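Local coordinates for protein polyisoprenyl-teichoic acid--peptidoglycan teichoic acid transferase TagV (Bacillus subtilis, PDB 6UF3) that belongs to the LytR-CpsA-Psr family of bacterial cell-envelope transferases, with a mixed beta sheet covered by helices, at residues T76-T79 / V80-F83; F158-N161 / D162-Q166; T244-E247 / K248-T252. All coordinates share one frame; numbering follows the deposited sequence.

Interaction 1: T76-T79 / V80-F83; sequences TVET and VENF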
ATOM      1  N   THR A  76       8.028  -6.110  -8.998  1.00 18.60           N
ATOM      2  CA  THR A  76       6.715  -5.886  -8.394  1.00 19.92           C
ATOM      3  C   THR A  76       5.941  -4.800  -9.136  1.00 20.76           C
ATOM      4  O   THR A  76       4.751  -4.964  -9.432  1.00 17.51           O
ATOM      5  CB  THR A  76       6.862  -5.500  -6.919  1.00 18.60           C
ATOM      6  OG1 THR A  76       7.450  -6.588  -6.209  1.00 18.76           O
ATOM      7  CG2 THR A  76       5.501  -5.235  -6.316  1.00 19.07           C
ATOM      8  N   VAL A  77       6.602  -3.676  -9.437  1.00 19.67           N
ATOM      9  CA  VAL A  77       5.950  -2.583 -10.154  1.00 17.84           C
ATOM     10  C   VAL A  77       5.409  -3.070 -11.489  1.00 20.31           C
ATOM     11  O   VAL A  77       4.251  -2.812 -11.839  1.00 20.70           O
ATOM     12  CB  VAL A  77       6.911  -1.400 -10.345  1.00 23.05           C
ATOM     13  CG1 VAL A  77       6.318  -0.412 -11.357  1.00 23.75           C
ATOM     14  CG2 VAL A  77       7.161  -0.689  -8.998  1.00 21.79           C
ATOM     15  N   GLU A  78       6.228  -3.789 -12.249  1.00 18.71           N
ATOM     16  CA  GLU A  78       5.778  -4.225 -13.566  1.00 19.51           C
ATOM     17  C   GLU A  78       4.677  -5.275 -13.465  1.00 19.79           C
ATOM     18  O   GLU A  78       3.765  -5.311 -14.300  1.00 21.50           O
ATOM     19  CB  GLU A  78       6.962  -4.766 -14.365  1.00 22.16           C
ATOM     20  CG  GLU A  78       6.819  -4.558 -15.851  1.00 31.81           C
ATOM     21  CD  GLU A  78       7.880  -5.300 -16.656  1.00 33.98           C
ATOM     22  OE1 GLU A  78       8.748  -5.958 -16.045  1.00 33.90           O
ATOM     23  OE2 GLU A  78       7.835  -5.223 -17.899  1.00 39.88           O
ATOM     24  N   THR A  79       4.747  -6.148 -12.458  1.00 19.10           N
ATOM     25  CA  THR A  79       3.693  -7.137 -12.279  1.00 15.94           C
ATOM     26  C   THR A  79       2.365  -6.469 -11.928  1.00 14.94           C
ATOM     27  O   THR A  79       1.313  -6.862 -12.449  1.00 18.66           O
ATOM     28  CB  THR A  79       4.106  -8.153 -11.210  1.00 17.05           C
ATOM     29  OG1 THR A  79       5.282  -8.841 -11.656  1.00 18.58           O
ATOM     30  CG2 THR A  79       2.990  -9.181 -10.974  1.00 19.72           C
ATOM     31  N   VAL A  80       2.404  -5.428 -11.092  1.00 16.24           N
ATOM     32  CA  VAL A  80       1.188  -4.683 -10.769  1.00 18.21           C
ATOM     33  C   VAL A  80       0.678  -3.925 -11.988  1.00 20.37           C
ATOM     34  O   VAL A  80      -0.535  -3.882 -12.243  1.00 18.35           O
ATOM     35  CB  VAL A  80       1.453  -3.748  -9.572  1.00 14.70           C
ATOM     36  CG1 VAL A  80       0.283  -2.756  -9.394  1.00 17.36           C
ATOM     37  CG2 VAL A  80       1.642  -4.574  -8.319  1.00 17.31           C
ATOM     38  N   GLU A  81       1.581  -3.306 -12.755  1.00 18.76           N
ATOM     39  CA  GLU A  81       1.178  -2.644 -13.999  1.00 18.19           C
ATOM     40  C   GLU A  81       0.428  -3.606 -14.922  1.00 21.85           C
ATOM     41  O   GLU A  81      -0.617  -3.265 -15.489  1.00 20.48           O
ATOM     42  CB  GLU A  81       2.403  -2.066 -14.715  1.00 19.38           C
ATOM     43  CG  GLU A  81       2.938  -0.789 -14.061  1.00 18.61           C
ATOM     44  CD  GLU A  81       4.158  -0.218 -14.758  1.00 23.15           C
ATOM     45  OE1 GLU A  81       5.001  -0.996 -15.272  1.00 25.32           O
ATOM     46  OE2 GLU A  81       4.288   1.025 -14.803  1.00 23.60           O
ATOM     47  N   ASN A  82       0.965  -4.809 -15.102  1.00 20.83           N
ATOM     48  CA  ASN A  82       0.321  -5.777 -15.983  1.00 21.31           C
ATOM     49  C   ASN A  82      -1.024  -6.230 -15.425  1.00 20.27           C
ATOM     50  O   ASN A  82      -1.989  -6.419 -16.180  1.00 22.07           O
ATOM     51  CB  ASN A  82       1.241  -6.977 -16.180  1.00 20.80           C
ATOM     52  CG  ASN A  82       2.441  -6.657 -17.048  1.00 27.82           C
ATOM     53  OD1 ASN A  82       2.557  -5.550 -17.578  1.00 30.21           O
ATOM     54  ND2 ASN A  82       3.336  -7.632 -17.214  1.00 27.97           N
ATOM     55  N   PHE A  83      -1.096  -6.423 -14.110  1.00 19.45           N
ATOM     56  CA  PHE A  83      -2.323  -6.891 -13.478  1.00 21.52           C
ATOM     57  C   PHE A  83      -3.439  -5.856 -13.582  1.00 19.73           C
ATOM     58  O   PHE A  83      -4.589  -6.204 -13.893  1.00 21.81           O
ATOM     59  CB  PHE A  83      -2.035  -7.235 -12.018  1.00 17.75           C
ATOM     60  CG  PHE A  83      -3.219  -7.765 -11.275  1.00 19.81           C
ATOM     61  CD1 PHE A  83      -3.819  -8.950 -11.649  1.00 21.58           C
ATOM     62  CD2 PHE A  83      -3.725  -7.078 -10.182  1.00 19.66           C
ATOM     63  CE1 PHE A  83      -4.910  -9.438 -10.956  1.00 25.81           C
ATOM     64  CE2 PHE A  83      -4.813  -7.564  -9.488  1.00 23.27           C
ATOM     65  CZ  PHE A  83      -5.407  -8.743  -9.879  1.00 24.23           C
TER

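Interaction 2: F158-N161 / D162-Q166; sequences FGRN and DRQKQ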
ATOM      1  N   PHE A 158      -7.110 -10.795   4.562  1.00 45.45           N
ATOM      2  CA  PHE A 158      -8.085  -9.733   4.328  1.00 41.10           C
ATOM      3  C   PHE A 158      -8.089  -8.707   5.455  1.00 37.98           C
ATOM      4  O   PHE A 158      -8.064  -7.498   5.199  1.00 38.25           O
ATOM      5  CB  PHE A 158      -9.486 -10.309   4.138  1.00 44.85           C
ATOM      6  CG  PHE A 158     -10.502  -9.276   3.735  1.00 53.72           C
ATOM      7  CD1 PHE A 158     -10.589  -8.848   2.420  1.00 59.37           C
ATOM      8  CD2 PHE A 158     -11.354  -8.715   4.676  1.00 58.90           C
ATOM      9  CE1 PHE A 158     -11.519  -7.892   2.046  1.00 62.63           C
ATOM     10  CE2 PHE A 158     -12.287  -7.758   4.308  1.00 63.37           C
ATOM     11  CZ  PHE A 158     -12.368  -7.346   2.992  1.00 64.19           C
ATOM     12  N   GLY A 159      -8.137  -9.167   6.708  1.00 38.84           N
ATOM     13  CA  GLY A 159      -8.105  -8.235   7.826  1.00 41.00           C
ATOM     14  C   GLY A 159      -6.817  -7.435   7.881  1.00 37.11           C
ATOM     15  O   GLY A 159      -6.824  -6.242   8.207  1.00 36.87           O
ATOM     16  N   ARG A 160      -5.693  -8.084   7.563  1.00 40.28           N
ATOM     17  CA  ARG A 160      -4.418  -7.383   7.442  1.00 41.04           C
ATOM     18  C   ARG A 160      -4.500  -6.266   6.411  1.00 34.11           C
ATOM     19  O   ARG A 160      -4.057  -5.145   6.665  1.00 30.23           O
ATOM     20  CB  ARG A 160      -3.314  -8.371   7.057  1.00 45.68           C
ATOM     21  CG  ARG A 160      -2.446  -8.848   8.199  1.00 51.63           C
ATOM     22  CD  ARG A 160      -1.428  -9.865   7.693  1.00 59.11           C
ATOM     23  NE  ARG A 160      -0.385 -10.153   8.673  1.00 66.96           N
ATOM     24  CZ  ARG A 160       0.568 -11.065   8.504  1.00 71.40           C
ATOM     25  NH1 ARG A 160       1.479 -11.262   9.450  1.00 70.71           N
ATOM     26  NH2 ARG A 160       0.609 -11.783   7.389  1.00 73.91           N
ATOM     27  N   ASN A 161      -5.055  -6.562   5.230  1.00 35.91           N
ATOM     28  CA  ASN A 161      -5.176  -5.538   4.195  1.00 31.19           C
ATOM     29  C   ASN A 161      -6.073  -4.399   4.657  1.00 26.59           C
ATOM     30  O   ASN A 161      -5.814  -3.227   4.350  1.00 28.26           O
ATOM     31  CB  ASN A 161      -5.723  -6.154   2.907  1.00 39.70           C
ATOM     32  CG  ASN A 161      -4.630  -6.733   2.036  1.00 51.16           C
ATOM     33  OD1 ASN A 161      -4.443  -6.316   0.895  1.00 52.59           O
ATOM     34  ND2 ASN A 161      -3.893  -7.693   2.576  1.00 56.23           N
ATOM     35  N   ASP A 162      -7.130  -4.728   5.403  1.00 30.63           N
ATOM     36  CA  ASP A 162      -8.011  -3.690   5.922  1.00 31.06           C
ATOM     37  C   ASP A 162      -7.253  -2.754   6.851  1.00 31.64           C
ATOM     38  O   ASP A 162      -7.333  -1.528   6.717  1.00 29.88           O
ATOM     39  CB  ASP A 162      -9.199  -4.321   6.644  1.00 40.97           C
ATOM     40  CG  ASP A 162     -10.340  -3.351   6.835  1.00 58.40           C
ATOM     41  OD1 ASP A 162     -10.187  -2.398   7.627  1.00 63.75           O
ATOM     42  OD2 ASP A 162     -11.390  -3.538   6.189  1.00 66.50           O
ATOM     43  N   ARG A 163      -6.495  -3.319   7.794  1.00 32.40           N
ATOM     44  CA  ARG A 163      -5.732  -2.488   8.724  1.00 28.55           C
ATOM     45  C   ARG A 163      -4.626  -1.701   8.024  1.00 28.66           C
ATOM     46  O   ARG A 163      -4.335  -0.561   8.414  1.00 27.96           O
ATOM     47  CB  ARG A 163      -5.159  -3.353   9.849  1.00 31.39           C
ATOM     48  CG  ARG A 163      -6.208  -3.777  10.871  1.00 32.31           C
ATOM     49  CD  ARG A 163      -5.637  -4.704  11.929  1.00 37.20           C
ATOM     50  NE  ARG A 163      -6.014  -6.095  11.691  1.00 49.84           N
ATOM     51  CZ  ARG A 163      -5.177  -7.039  11.264  1.00 50.42           C
ATOM     52  NH1 ARG A 163      -3.902  -6.748  11.026  1.00 48.61           N
ATOM     53  NH2 ARG A 163      -5.614  -8.278  11.079  1.00 49.11           N
ATOM     54  N   GLN A 164      -4.001  -2.280   6.994  1.00 28.58           N
ATOM     55  CA  GLN A 164      -3.013  -1.536   6.220  1.00 25.62           C
ATOM     56  C   GLN A 164      -3.645  -0.326   5.538  1.00 24.75           C
ATOM     57  O   GLN A 164      -3.080   0.777   5.551  1.00 24.10           O
ATOM     58  CB  GLN A 164      -2.351  -2.458   5.188  1.00 26.52           C
ATOM     59  CG  GLN A 164      -1.432  -3.502   5.805  1.00 34.00           C
ATOM     60  CD  GLN A 164      -1.220  -4.712   4.907  1.00 39.43           C
ATOM     61  OE1 GLN A 164      -1.514  -4.682   3.711  1.00 35.77           O
ATOM     62  NE2 GLN A 164      -0.725  -5.792   5.492  1.00 45.90           N
ATOM     63  N   LYS A 165      -4.817  -0.512   4.925  1.00 25.15           N
ATOM     64  CA  LYS A 165      -5.471   0.630   4.300  1.00 26.08           C
ATOM     65  C   LYS A 165      -5.876   1.655   5.347  1.00 25.36           C
ATOM     66  O   LYS A 165      -5.816   2.861   5.095  1.00 25.25           O
ATOM     67  CB  LYS A 165      -6.671   0.170   3.477  1.00 24.51           C
ATOM     68  CG  LYS A 165      -6.269  -0.359   2.096  1.00 29.30           C
ATOM     69  CD  LYS A 165      -7.485  -0.674   1.238  1.00 29.51           C
ATOM     70  CE  LYS A 165      -8.185  -1.938   1.727  1.00 31.30           C
ATOM     71  NZ  LYS A 165      -9.420  -2.245   0.941  1.00 37.14           N
ATOM     72  N   GLN A 166      -6.283   1.192   6.531  1.00 24.05           N
ATOM     73  CA  GLN A 166      -6.584   2.117   7.631  1.00 29.49           C
ATOM     74  C   GLN A 166      -5.380   2.986   7.986  1.00 27.17           C
ATOM     75  O   GLN A 166      -5.513   4.200   8.220  1.00 26.87           O
ATOM     76  CB  GLN A 166      -7.028   1.320   8.854  1.00 34.77           C
ATOM     77  CG  GLN A 166      -8.311   1.768   9.487  1.00 47.49           C
ATOM     78  CD  GLN A 166      -8.676   0.908  10.678  1.00 49.69           C
ATOM     79  OE1 GLN A 166      -8.082  -0.149  10.901  1.00 47.33           O
ATOM     80  NE2 GLN A 166      -9.646   1.361  11.457  1.00 47.26           N
TER

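Interaction 3: T244-E247 / K248-T252; sequences TNLE and KVRKT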
ATOM      1  N   THR A 244     -14.389 -10.497 -14.300  1.00 29.60           N
ATOM      2  CA  THR A 244     -15.214  -9.350 -14.686  1.00 28.83           C
ATOM      3  C   THR A 244     -15.054  -8.193 -13.700  1.00 27.50           C
ATOM      4  O   THR A 244     -15.048  -7.016 -14.102  1.00 32.42           O
ATOM      5  CB  THR A 244     -16.683  -9.750 -14.829  1.00 33.75           C
ATOM      6  OG1 THR A 244     -17.161 -10.316 -13.606  1.00 34.97           O
ATOM      7  CG2 THR A 244     -16.838 -10.762 -15.954  1.00 32.87           C
ATOM      8  N   ASN A 245     -14.886  -8.501 -12.406  1.00 25.17           N
ATOM      9  CA  ASN A 245     -14.558  -7.435 -11.459  1.00 25.58           C
ATOM     10  C   ASN A 245     -13.234  -6.782 -11.809  1.00 24.58           C
ATOM     11  O   ASN A 245     -13.104  -5.559 -11.738  1.00 27.59           O
ATOM     12  CB  ASN A 245     -14.489  -7.952 -10.027  1.00 23.79           C
ATOM     13  CG  ASN A 245     -13.981  -6.895  -9.062  1.00 26.75           C
ATOM     14  OD1 ASN A 245     -12.774  -6.830  -8.721  1.00 27.09           O
ATOM     15  ND2 ASN A 245     -14.888  -6.039  -8.630  1.00 25.83           N
ATOM     16  N   LEU A 246     -12.225  -7.587 -12.157  1.00 21.90           N
ATOM     17  CA  LEU A 246     -10.926  -7.007 -12.478  1.00 23.01           C
ATOM     18  C   LEU A 246     -11.022  -6.117 -13.706  1.00 23.48           C
ATOM     19  O   LEU A 246     -10.373  -5.068 -13.769  1.00 23.41           O
ATOM     20  CB  LEU A 246      -9.892  -8.115 -12.691  1.00 22.49           C
ATOM     21  CG  LEU A 246      -8.480  -7.675 -13.081  1.00 21.51           C
ATOM     22  CD1 LEU A 246      -7.869  -6.770 -12.017  1.00 22.28           C
ATOM     23  CD2 LEU A 246      -7.575  -8.887 -13.340  1.00 22.12           C
ATOM     24  N   GLU A 247     -11.848  -6.501 -14.685  1.00 23.25           N
ATOM     25  CA  GLU A 247     -12.011  -5.647 -15.855  1.00 23.46           C
ATOM     26  C   GLU A 247     -12.643  -4.315 -15.469  1.00 25.04           C
ATOM     27  O   GLU A 247     -12.250  -3.259 -15.984  1.00 28.83           O
ATOM     28  CB  GLU A 247     -12.843  -6.353 -16.933  1.00 31.24           C
ATOM     29  CG  GLU A 247     -12.046  -7.347 -17.776  1.00 47.54           C
ATOM     30  CD  GLU A 247     -10.746  -6.762 -18.325  1.00 60.83           C
ATOM     31  OE1 GLU A 247     -10.747  -5.601 -18.788  1.00 66.57           O
ATOM     32  OE2 GLU A 247      -9.716  -7.468 -18.294  1.00 63.33           O
ATOM     33  N   LYS A 248     -13.612  -4.340 -14.539  1.00 29.08           N
ATOM     34  CA  LYS A 248     -14.203  -3.078 -14.084  1.00 26.87           C
ATOM     35  C   LYS A 248     -13.200  -2.230 -13.294  1.00 26.95           C
ATOM     36  O   LYS A 248     -13.152  -1.004 -13.455  1.00 25.80           O
ATOM     37  CB  LYS A 248     -15.462  -3.354 -13.251  1.00 27.71           C
ATOM     38  CG  LYS A 248     -16.192  -2.103 -12.756  1.00 29.16           C
ATOM     39  CD  LYS A 248     -16.717  -1.288 -13.911  1.00 29.50           C
ATOM     40  CE  LYS A 248     -17.666  -0.187 -13.441  1.00 35.54           C
ATOM     41  NZ  LYS A 248     -18.131   0.604 -14.604  1.00 43.23           N
ATOM     42  N   VAL A 249     -12.419  -2.854 -12.413  1.00 24.24           N
ATOM     43  CA  VAL A 249     -11.397  -2.112 -11.671  1.00 23.96           C
ATOM     44  C   VAL A 249     -10.419  -1.462 -12.639  1.00 24.07           C
ATOM     45  O   VAL A 249     -10.053  -0.288 -12.490  1.00 25.29           O
ATOM     46  CB  VAL A 249     -10.664  -3.032 -10.678  1.00 21.07           C
ATOM     47  CG1 VAL A 249      -9.393  -2.344 -10.153  1.00 21.36           C
ATOM     48  CG2 VAL A 249     -11.560  -3.410  -9.529  1.00 24.05           C
ATOM     49  N   ARG A 250      -9.952  -2.237 -13.627  1.00 25.16           N
ATOM     50  CA  ARG A 250      -9.053  -1.707 -14.646  1.00 23.66           C
ATOM     51  C   ARG A 250      -9.658  -0.483 -15.316  1.00 26.35           C
ATOM     52  O   ARG A 250      -9.008   0.561 -15.419  1.00 25.00           O
ATOM     53  CB  ARG A 250      -8.741  -2.784 -15.691  1.00 22.16           C
ATOM     54  CG  ARG A 250      -7.832  -3.891 -15.209  1.00 19.46           C
ATOM     55  CD  ARG A 250      -7.692  -4.985 -16.267  1.00 21.75           C
ATOM     56  NE  ARG A 250      -6.637  -5.920 -15.901  1.00 22.63           N
ATOM     57  CZ  ARG A 250      -6.416  -7.064 -16.539  1.00 26.26           C
ATOM     58  NH1 ARG A 250      -7.187  -7.422 -17.569  1.00 29.64           N
ATOM     59  NH2 ARG A 250      -5.432  -7.857 -16.142  1.00 25.45           N
ATOM     60  N   LYS A 251     -10.909  -0.595 -15.780  1.00 23.45           N
ATOM     61  CA  LYS A 251     -11.528   0.517 -16.491  1.00 24.57           C
ATOM     62  C   LYS A 251     -11.681   1.728 -15.581  1.00 25.01           C
ATOM     63  O   LYS A 251     -11.499   2.870 -16.018  1.00 26.68           O
ATOM     64  CB  LYS A 251     -12.888   0.096 -17.052  1.00 32.02           C
ATOM     65  CG  LYS A 251     -12.825  -0.462 -18.468  1.00 48.43           C
ATOM     66  CD  LYS A 251     -14.200  -0.504 -19.111  1.00 57.78           C
ATOM     67  CE  LYS A 251     -14.974  -1.738 -18.675  1.00 62.81           C
ATOM     68  NZ  LYS A 251     -14.418  -2.987 -19.264  1.00 65.21           N
ATOM     69  N   THR A 252     -11.999   1.494 -14.311  1.00 22.68           N
ATOM     70  CA  THR A 252     -12.187   2.597 -13.372  1.00 23.68           C
ATOM     71  C   THR A 252     -10.884   3.348 -13.129  1.00 24.20           C
ATOM     72  O   THR A 252     -10.852   4.587 -13.152  1.00 25.00           O
ATOM     73  CB  THR A 252     -12.755   2.057 -12.061  1.00 26.93           C
ATOM     74  OG1 THR A 252     -14.012   1.424 -12.334  1.00 28.57           O
ATOM     75  CG2 THR A 252     -12.973   3.191 -11.054  1.00 27.12           C
TER

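Interaction 1: T76-T79 / V80-F83
Val80 and Thr76 meet on the tightly packed side of helix 72-84. CG2 of Val80 lies against the carbonyl that its N is hydrogen-bonded to, 3.3 Å from Thr76 O. The two methyls, Thr76 CG2 and Val80 CG2, approach less closely, at 4.4 Å. Beyond them the same surface is pressed onto the sheet: Thr76 and Val80 rest on Leu9 of strand 6-13, with Leu28 beside Thr76 and Val30 beside Val80. One turn on, Thr79 and Phe83 are also buried and both touch Val51. Thr79 keeps OG1 next to its backbone N (chi1 -62°), from where the hydroxyl reaches back to Glu75 O and also meets Ala54 N. Phe83 CB passes 3.4 Å from Thr79 O, but the ring leads away from this turn. The stretch is regular alpha-helix in a helix laid against the central sheet of this LytR-CpsA-Psr domain. Its four i to i+4 backbone bonds run from Val80 N to Thr76 O through to Phe83 N to Thr79 O, between 2.9 and 3.0 Å long. Packing is looser around Glu81. Its chain is extended beyond CG (chi2 180°) and lies across Val77, with Glu81 CD 4.0 Å from Val77 CG1. Glu81 OE1 comes equally near Glu78 CG, while OE2 is bound by Ile88 N, which helps to hold the carboxylate end. The carboxylates of Glu78 and Glu81 are turned 72° apart, their nearest oxygens, Glu78 OE2 and Glu81 OE1, at 5.7 Å. Glu78 and Asn82 lie on the solvent side, where the amide carbon of Asn82, CG, rests 3.3 Å from Glu78 O.

Interaction 2: F158-N161 / D162-Q166
Arg163 folds back over Gly159 in the opening turns of helix 158-177, a helix of the LytR-CpsA-Psr domain lying against the central sheet. Backbone bonds come first: the amides of Asp162, Arg163, Gln164 and Lys165 each donate to the carbonyl four residues earlier, from Phe158 O to Asn161 O, in regular alpha-helical fashion.

Flat group against backbone is the second kind of contact. A bend at chi3 (-103°) swings the Arg163 guanidinium over the Gly159 peptide, with Gly159 O 3.5 Å above its plane and over its centre. Arg163 NH2 is then 3.5 Å from Gly159 C. Arg163 NH1 is bound by two carbonyls, Tyr146 O and Met149 O, which hold this buried group in place.

Like charges make a third pairing. Arg160 runs extended from CG to NE, its CG 3.8 Å from Arg163 NH1, and the two guanidinium planes stand 65° apart. Arg160 NE and Arg163 NH1 are separated by 5.4 Å, and Arg160 NH1 turns instead to Arg148 O, so that backbone carbonyls serve both cations.

Amides supply the fourth. Those of Asn161 and Gln164 are inclined by 43°, with Asn161 ND2 4.0 Å from Gln164 OE1. Each has its own partners: Asn161 ND2 donates to Asp157 O, while Asn161 OD1 and Gln164 OE1 make weak bonds with Ser44 OG and Ser27 OG of the sheet.

Side-chain carbons resting on carbonyl oxygens complete the set. Gln164 CG lies 3.2 Å from Arg160 O, and Lys165, bent at chi3 and touching Met42 and Ser44, brings its CE to 3.8 Å from Asn161 O.

Interaction 3: T244-E247 / K248-T252
Leu246 and Glu247 both meet the guanidinium of Arg250, in different ways. Leu246 comes over a face: CD2 stands 3.6 Å above the plane of the Arg250 guanidinium, displaced toward its rim, and lies 3.7 Å from Arg250 NH2. Glu247 comes to the edge, where its OE2 lies near that plane and forms a salt bridge with Arg250 NH1 at 2.6 Å. The carboxylate is turned 75° from the guanidinium, so the groups do not face each other side by side, and the N-H points poorly at the oxygen (123°), which makes the hydrogen-bond part weak. A bend at chi2 (-50°) brings the Glu247 carboxylate round to Arg250, whose own chain is extended from CG to NE.

An i to i+3 salt bridge of this kind, beside an i to i+4 contact of a leucine methyl with the guanidinium face, uses neighbouring positions on one flank of helix 243-257, the C-terminal helix of the chain. Arg250 NE is bonded to Phe83 O of helix 72-84, a second grip that steadies the guanidinium.

Leu246 also packs on Ile224, and Val249 beside it faces Leu43 of the sheet. Val249 CG2 touches Asn245 OD1 at 3.7 Å, while that oxygen accepts from Thr225 N. On the exposed side Lys251 bends back along its own helix until NZ is 4.5 Å from Glu247 OE1, beyond a salt bridge, though the opposite charges may attract weakly. At the start of the helix Asp242 OD1 is bonded to both Asn245 N and Thr244 OG1. Further along, Thr252 OG1 reaches Lys248 O at 2.8 Å from the face of the carbonyl plane opposite to Thr252 N, so two donors grip one oxygen.

Interactions 1 and 3 lie on one side of the central sheet and touch each other: Phe83 CE1 packs on Leu246 CD2 at 3.6 Å, and Arg250 bonds the backbone near the end of helix 72-84. Interaction 2 lies across the sheet, about 21 Å from each of the others between centres. Strand 39-44 lies between interactions 2 and 3, with Met42 and Ser44 touching the first and Leu43 the second. All three combine buried and exposed residues, but in 76-83 the inner face carries valine, threonines and a phenylalanine, with glutamates and an asparagine toward solvent, in 158-166 arginines and amides are tied to backbone carbonyls and serines, and 244-252 alone has an internal salt bridge.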